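Local coordinates for protein 2',5'-phosphodiesterase 12 (PDB 4Z0V) that is a human phosphodiesterase of the endonuclease/exonuclease/phosphatase fold and carries a bound magnesium ion, at residues Y161-N164 with L165-K168; A186-D190 with S191-A195; I300-A303 with V304-H308. All blocks are in the same frame, centred on the assembly; numbering follows the deposited sequence.

Contact 1: residues Y161-N164 with L165-K168; sequences YRQN and LIQK
Leu165 packs against the ring of Tyr161 one helical turn earlier, and both of its methyl groups take part. Leu165 CD1 lies over one face of the ring, 4.2 Å from the centroid of the Tyr161 ring and 22° off the normal, which meets the geometry of a CH-pi contact, although the methyl is shifted toward the rim. Leu165 CD2 reaches the same border, 3.8 Å from Tyr161 CE1. The ring is brought there by a first torsion that sets CG opposite the backbone N (chi1 -176°), folding it along the helix toward the following turn. Its hydroxyl is bonded to the carbonyl of Val424, which ties down the far end of the ring.

On another side of the helix, Gln163 bends at chi2 (-46°), and the curl carries its amide forward to Ile166: Gln163 OE1 stands 3.6 Å from Ile166 CD1. The amide nitrogen of Gln163 is used by Ser191 OG of helix 185-198, while Ile166 packs on Leu192 of that helix. Ile166 CD1 also approaches Arg162 NH2 obliquely at 4.2 Å. The guanidinium itself is gripped by backbone carbonyls of Ile133, Leu134, Leu157 and Pro427, several bonds that fix the position of the group.

Four consecutive i to i+4 backbone bonds join the segments, the shortest being Gln167 N to Gln163 O at 2.8 Å. Gln167 CG also lies close to that acceptor, 3.2 Å from Gln163 O. In chemical terms, the backbone groups pair along the helix, methyls of Leu165 and Ile166 rest against the Tyr161 ring and the Gln163 amide oxygen, and the Arg162 nitrogens, Gln163 NE2 and Gln167 NE2 find acceptors beyond the segments, the last of these on Ser191 O. A mostly buried stretch of helix can thus carry these donors with each one bonded.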
loop_
_atom_site.group_PDB
_atom_site.type_symbol
_atom_site.label_atom_id
_atom_site.label_comp_id
_atom_site.label_asym_id
_atom_site.label_seq_id
_atom_site.Cartn_x
_atom_site.Cartn_y
_atom_site.Cartn_z
ATOM N N TYR A 161 -3.467 -14.477 8.981
ATOM C CA TYR A 161 -4.092 -13.609 9.971
ATOM C C TYR A 161 -3.942 -12.122 9.562
ATOM O O TYR A 161 -4.932 -11.365 9.500
ATOM C CB TYR A 161 -3.467 -13.850 11.364
ATOM C CG TYR A 161 -4.138 -13.039 12.452
ATOM C CD1 TYR A 161 -3.664 -11.775 12.802
ATOM C CD2 TYR A 161 -5.245 -13.534 13.134
ATOM C CE1 TYR A 161 -4.271 -11.028 13.817
ATOM C CE2 TYR A 161 -5.843 -12.809 14.170
ATOM C CZ TYR A 161 -5.337 -11.566 14.523
ATOM O OH TYR A 161 -5.936 -10.859 15.544
ATOM N N ARG A 162 -2.690 -11.689 9.346
ATOM C CA ARG A 162 -2.404 -10.291 8.974
ATOM C C ARG A 162 -3.154 -9.876 7.693
ATOM O O ARG A 162 -3.633 -8.747 7.623
ATOM C CB ARG A 162 -0.905 -10.079 8.806
ATOM C CG ARG A 162 -0.194 -10.189 10.149
ATOM C CD ARG A 162 1.177 -9.516 10.191
ATOM N NE ARG A 162 2.062 -10.066 9.176
ATOM C CZ ARG A 162 2.528 -9.397 8.131
ATOM N NH1 ARG A 162 3.348 -9.985 7.275
ATOM N NH2 ARG A 162 2.178 -8.126 7.934
ATOM N N GLN A 163 -3.247 -10.764 6.696
ATOM C CA GLN A 163 -3.960 -10.423 5.453
ATOM C C GLN A 163 -5.411 -10.202 5.705
ATOM O O GLN A 163 -5.987 -9.296 5.098
ATOM C CB GLN A 163 -3.776 -11.465 4.343
ATOM C CG GLN A 163 -2.388 -11.426 3.735
ATOM C CD GLN A 163 -1.881 -10.041 3.414
ATOM O OE1 GLN A 163 -0.817 -9.626 3.888
ATOM N NE2 GLN A 163 -2.608 -9.298 2.592
ATOM N N ASN A 164 -6.024 -10.985 6.607
ATOM C CA ASN A 164 -7.437 -10.724 6.898
ATOM C C ASN A 164 -7.640 -9.294 7.433
ATOM O O ASN A 164 -8.530 -8.564 6.978
ATOM C CB ASN A 164 -7.964 -11.740 7.884
ATOM C CG ASN A 164 -9.060 -12.584 7.313
ATOM O OD1 ASN A 164 -10.214 -12.485 7.720
ATOM N ND2 ASN A 164 -8.733 -13.411 6.340
ATOM N N LEU A 165 -6.766 -8.886 8.361
ATOM C CA LEU A 165 -6.845 -7.548 8.934
ATOM C C LEU A 165 -6.558 -6.485 7.901
ATOM O O LEU A 165 -7.266 -5.486 7.867
ATOM C CB LEU A 165 -5.863 -7.415 10.111
ATOM C CG LEU A 165 -6.399 -7.798 11.488
ATOM C CD1 LEU A 165 -6.825 -9.262 11.536
ATOM C CD2 LEU A 165 -5.326 -7.559 12.544
ATOM N N ILE A 166 -5.557 -6.708 7.039
ATOM C CA ILE A 166 -5.154 -5.732 5.998
ATOM C C ILE A 166 -6.287 -5.589 4.982
ATOM O O ILE A 166 -6.592 -4.487 4.554
ATOM C CB ILE A 166 -3.812 -6.152 5.332
ATOM C CG1 ILE A 166 -2.614 -5.893 6.300
ATOM C CG2 ILE A 166 -3.580 -5.407 3.990
ATOM C CD1 ILE A 166 -1.334 -6.767 5.992
ATOM N N GLN A 167 -6.950 -6.687 4.643
ATOM C CA GLN A 167 -8.079 -6.622 3.730
ATOM C C GLN A 167 -9.208 -5.809 4.341
ATOM O O GLN A 167 -9.738 -4.913 3.683
ATOM C CB GLN A 167 -8.574 -8.038 3.378
ATOM C CG GLN A 167 -7.651 -8.763 2.381
ATOM C CD GLN A 167 -8.218 -10.151 2.078
ATOM O OE1 GLN A 167 -8.897 -10.758 2.895
ATOM N NE2 GLN A 167 -7.972 -10.681 0.893
ATOM N N LYS A 168 -9.530 -6.067 5.616
ATOM C CA LYS A 168 -10.590 -5.316 6.288
ATOM C C LYS A 168 -10.199 -3.826 6.392
ATOM O O LYS A 168 -10.998 -2.946 6.108
ATOM C CB LYS A 168 -10.875 -5.900 7.679
ATOM C CG LYS A 168 -12.066 -5.168 8.340
ATOM C CD LYS A 168 -12.500 -5.748 9.663
ATOM C CE LYS A 168 -13.708 -4.989 10.207
ATOM N NZ LYS A 168 -14.171 -5.642 11.473
#

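Contact 2: residues A186-D190 with S191-A195; sequences AVFSD and SLVPA
Val187 O is gripped by two backbone N-H groups, a bifurcated acceptor in a helix that locally widens. Leu192 N, five residues on, is 2.9 Å from Val187 O with a nearly straight N-H...O angle of 171° and lies almost on the carbonyl axis. Ser191 N, 3.0 Å from Val187 O, comes from above the carbonyl plane and makes a more bent bond of 146°. Val193 N then bonds to Phe188 O, again five residues back.

Two apolar pairs follow the same i to i+5 spacing. Val193 sets CG2 over a face of the Phe188 ring, 3.7 Å from the centroid, a CH-pi contact displaced toward the rim; the ring also stacks on Phe205. Val187 CG1 meets Leu192 CD1 at 3.8 Å. Having no N-H to donate, Pro194 instead places CD 3.5 Å from Ser189 O.

Beyond the segments, Val187 packs on Leu159 of helix 159-172, and Asp190 forms a salt bridge with Lys28. The bifurcated carbonyl, i to i+5 bonds and proline soon after are characteristic of a pi-type turn running into a proline kink, here within helix 185-198 packed beside strands 177-184 and 211-218.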
loop_
_atom_site.group_PDB
_atom_site.type_symbol
_atom_site.label_atom_id
_atom_site.label_comp_id
_atom_site.label_asym_id
_atom_site.label_seq_id
_atom_site.Cartn_x
_atom_site.Cartn_y
_atom_site.Cartn_z
ATOM N N ALA A 186 2.862 -13.116 -3.691
ATOM C CA ALA A 186 1.600 -13.841 -3.454
ATOM C C ALA A 186 0.573 -12.978 -2.729
ATOM O O ALA A 186 -0.619 -13.177 -2.933
ATOM C CB ALA A 186 1.852 -15.122 -2.651
ATOM N N VAL A 187 1.025 -11.996 -1.931
ATOM C CA VAL A 187 0.077 -11.099 -1.236
ATOM C C VAL A 187 -0.637 -10.243 -2.289
ATOM O O VAL A 187 -1.862 -10.084 -2.218
ATOM C CB VAL A 187 0.798 -10.260 -0.157
ATOM C CG1 VAL A 187 -0.093 -9.110 0.352
ATOM C CG2 VAL A 187 1.223 -11.181 0.995
ATOM N N PHE A 188 0.112 -9.719 -3.277
ATOM C CA PHE A 188 -0.493 -8.926 -4.349
ATOM C C PHE A 188 -1.542 -9.738 -5.092
ATOM O O PHE A 188 -2.672 -9.295 -5.204
ATOM C CB PHE A 188 0.573 -8.419 -5.342
ATOM C CG PHE A 188 -0.019 -7.565 -6.439
ATOM C CD1 PHE A 188 -0.410 -6.256 -6.189
ATOM C CD2 PHE A 188 -0.227 -8.084 -7.711
ATOM C CE1 PHE A 188 -1.000 -5.482 -7.191
ATOM C CE2 PHE A 188 -0.828 -7.310 -8.711
ATOM C CZ PHE A 188 -1.206 -6.015 -8.447
ATOM N N SER A 189 -1.183 -10.937 -5.584
ATOM C CA SER A 189 -2.103 -11.690 -6.425
ATOM C C SER A 189 -3.231 -12.408 -5.674
ATOM O O SER A 189 -4.321 -12.526 -6.246
ATOM C CB SER A 189 -1.321 -12.701 -7.271
ATOM O OG SER A 189 -0.589 -13.568 -6.422
ATOM N N ASP A 190 -2.995 -12.889 -4.437
ATOM C CA ASP A 190 -3.986 -13.713 -3.713
ATOM C C ASP A 190 -4.756 -13.002 -2.615
ATOM O O ASP A 190 -5.791 -13.522 -2.192
ATOM C CB ASP A 190 -3.317 -14.951 -3.075
ATOM C CG ASP A 190 -2.412 -15.744 -4.007
ATOM O OD1 ASP A 190 -2.530 -15.577 -5.236
ATOM O OD2 ASP A 190 -1.564 -16.494 -3.499
ATOM N N SER A 191 -4.267 -11.842 -2.130
ATOM C CA SER A 191 -4.984 -11.151 -1.066
ATOM C C SER A 191 -5.445 -9.748 -1.499
ATOM O O SER A 191 -6.628 -9.434 -1.393
ATOM C CB SER A 191 -4.101 -11.045 0.171
ATOM O OG SER A 191 -4.727 -10.239 1.158
ATOM N N LEU A 192 -4.512 -8.902 -1.928
ATOM C CA LEU A 192 -4.867 -7.515 -2.266
ATOM C C LEU A 192 -5.697 -7.416 -3.542
ATOM O O LEU A 192 -6.734 -6.761 -3.526
ATOM C CB LEU A 192 -3.601 -6.655 -2.381
ATOM C CG LEU A 192 -2.710 -6.711 -1.151
ATOM C CD1 LEU A 192 -1.393 -6.035 -1.440
ATOM C CD2 LEU A 192 -3.403 -6.038 0.076
ATOM N N VAL A 193 -5.278 -8.073 -4.636
ATOM C CA VAL A 193 -6.043 -7.973 -5.878
ATOM C C VAL A 193 -7.493 -8.491 -5.664
ATOM O O VAL A 193 -8.397 -7.727 -5.944
ATOM C CB VAL A 193 -5.324 -8.614 -7.087
ATOM C CG1 VAL A 193 -6.297 -8.905 -8.228
ATOM C CG2 VAL A 193 -4.202 -7.699 -7.577
ATOM N N PRO A 194 -7.763 -9.674 -5.076
ATOM C CA PRO A 194 -9.175 -10.089 -4.895
ATOM C C PRO A 194 -9.978 -9.161 -3.983
ATOM O O PRO A 194 -11.131 -8.859 -4.304
ATOM C CB PRO A 194 -9.047 -11.490 -4.275
ATOM C CG PRO A 194 -7.692 -11.984 -4.744
ATOM C CD PRO A 194 -6.841 -10.751 -4.652
ATOM N N ALA A 195 -9.393 -8.687 -2.869
ATOM C CA ALA A 195 -10.142 -7.812 -1.977
ATOM C C ALA A 195 -10.408 -6.462 -2.623
ATOM O O ALA A 195 -11.541 -5.965 -2.629
ATOM C CB ALA A 195 -9.377 -7.612 -0.670
#

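Contact 3: residues I300-A303 with V304-H308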
loop_
_atom_site.group_PDB
_atom_site.type_symbol
_atom_site.label_atom_id
_atom_site.label_comp_id
_atom_site.label_asym_id
_atom_site.label_seq_id
_atom_site.Cartn_x
_atom_site.Cartn_y
_atom_site.Cartn_z
ATOM N N ILE A 300 20.247 11.077 -2.116
ATOM C CA ILE A 300 20.556 10.869 -3.538
ATOM C C ILE A 300 19.383 10.141 -4.194
ATOM O O ILE A 300 18.975 10.526 -5.294
ATOM C CB ILE A 300 21.922 10.179 -3.761
ATOM C CG1 ILE A 300 23.072 11.169 -3.377
ATOM C CG2 ILE A 300 22.092 9.725 -5.231
ATOM C CD1 ILE A 300 24.257 10.507 -2.940
ATOM N N GLN A 301 18.795 9.153 -3.499
ATOM C CA GLN A 301 17.626 8.451 -4.069
ATOM C C GLN A 301 16.455 9.426 -4.307
ATOM O O GLN A 301 15.829 9.399 -5.384
ATOM C CB GLN A 301 17.186 7.289 -3.172
ATOM C CG GLN A 301 18.183 6.164 -3.137
ATOM C CD GLN A 301 17.728 4.950 -2.366
ATOM O OE1 GLN A 301 16.999 5.047 -1.363
ATOM N NE2 GLN A 301 18.291 3.788 -2.717
ATOM N N MET A 302 16.205 10.321 -3.338
ATOM C CA MET A 302 15.150 11.332 -3.455
ATOM C C MET A 302 15.446 12.299 -4.619
ATOM O O MET A 302 14.526 12.646 -5.362
ATOM C CB MET A 302 14.970 12.089 -2.117
ATOM C CG MET A 302 13.901 13.203 -2.145
ATOM S SD MET A 302 12.253 12.667 -2.705
ATOM C CE MET A 302 11.973 11.358 -1.712
ATOM N N ALA A 303 16.711 12.699 -4.807
ATOM C CA ALA A 303 17.087 13.600 -5.910
ATOM C C ALA A 303 16.800 12.929 -7.281
ATOM O O ALA A 303 16.261 13.584 -8.186
ATOM C CB ALA A 303 18.562 13.963 -5.797
ATOM N N VAL A 304 17.095 11.616 -7.397
ATOM C CA VAL A 304 16.799 10.835 -8.623
ATOM C C VAL A 304 15.272 10.785 -8.794
ATOM O O VAL A 304 14.762 10.990 -9.909
ATOM C CB VAL A 304 17.388 9.400 -8.575
ATOM C CG1 VAL A 304 16.913 8.551 -9.774
ATOM C CG2 VAL A 304 18.915 9.410 -8.504
ATOM N N ALA A 305 14.563 10.436 -7.705
ATOM C CA ALA A 305 13.093 10.297 -7.757
ATOM C C ALA A 305 12.448 11.577 -8.237
ATOM O O ALA A 305 11.607 11.533 -9.127
ATOM C CB ALA A 305 12.526 9.910 -6.383
ATOM N N LEU A 306 12.824 12.716 -7.647
ATOM C CA LEU A 306 12.199 13.989 -8.016
ATOM C C LEU A 306 12.526 14.395 -9.457
ATOM O O LEU A 306 11.618 14.875 -10.147
ATOM C CB LEU A 306 12.561 15.106 -7.023
ATOM C CG LEU A 306 11.992 14.931 -5.588
ATOM C CD1 LEU A 306 12.441 16.103 -4.674
ATOM C CD2 LEU A 306 10.440 14.810 -5.584
ATOM N N ALA A 307 13.758 14.134 -9.931
ATOM C CA ALA A 307 14.146 14.422 -11.324
ATOM C C ALA A 307 13.361 13.510 -12.276
ATOM O O ALA A 307 12.938 13.953 -13.335
ATOM C CB ALA A 307 15.647 14.234 -11.525
ATOM N N HIS A 308 13.177 12.241 -11.896
ATOM C CA HIS A 308 12.387 11.317 -12.697
ATOM C C HIS A 308 10.913 11.768 -12.753
ATOM O O HIS A 308 10.309 11.787 -13.823
ATOM C CB HIS A 308 12.472 9.865 -12.156
ATOM C CG HIS A 308 11.724 8.909 -13.036
ATOM N ND1 HIS A 308 12.087 8.716 -14.368
ATOM C CD2 HIS A 308 10.622 8.163 -12.773
ATOM C CE1 HIS A 308 11.218 7.845 -14.860
ATOM N NE2 HIS A 308 10.310 7.491 -13.944
#
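Residues 300-303 and 304-308 are successive turns of one regular alpha-helix, as the backbone evidence shows directly: four consecutive N-H groups, those of Val304, Ala305, Leu306 and Ala307, bond to the carbonyls four residues earlier. Their N-H...O angles are all at least 158°. The shortest is Ala305 N to Gln301 O at 2.8 Å and the longest Ala307 N to Ala303 O at 3.1 Å, so the spacing shows no break.

Among the side chains, Met302 and Leu306 make the main contact. Met302 SD lies 3.7 Å from Leu306 CG and 4.0 Å from Leu306 CD1 and CD2, meeting the branch point of the leucine and both prongs. The methionine chain starts out opposite its backbone N (chi1 179°) and bends at chi2 (54°), which together bring SD alongside the next turn; a further bend at chi3 only turns the terminal methyl CE. Leu306 CG in turn sits 3.4 Å from Met302 O, close to the carbonyl that its own N-H uses. Phe324 and Phe339 touch both side chains, closing the pair in between strand 322-327 and helix 335-342.

Val304 directs CG2 back toward the preceding turn, 3.4 Å from Ile300 O, while Ala305 rests its small CB beside Gln301 O at 3.5 Å. Both also pack against Phe232 of helix 232-238. Gln301 spends its amide outside the pair of segments, its nitrogen on Ser264 OG and its oxygen on the backbone N of Tyr289.

The contact is therefore apolar between side chains and polar between backbones: sulfur meets the branch carbon and methyls of the leucine, while N-H and C=O groups pair internally. In this beta-alpha-beta crossover helix, Met302, Ala305 and Leu306 form an apolar face against strand 322-327, with the bonded amide of Gln301 apart from it.

In the fold
Contacts 1 and 2 belong to neighbouring helices, 159-172 and 185-198, and touch directly, with centres 11 Å apart. Gln163 NE2 lies 2.7 Å from Ser191 OG and Gln167 NE2 2.9 Å from Ser191 O, both probable hydrogen bonds, so one serine receives two glutamines. Contact 3 is remote, its centre about 33 Å from that of contact 1 and 30 Å from that of contact 2, across the centre of the chain. All three belong to the endonuclease/exonuclease/phosphatase-type part of the chain. The magnesium ion lies about 9 Å from the Arg162 side chain, 13 Å from that of Val187 and 14 Å from that of Gln301.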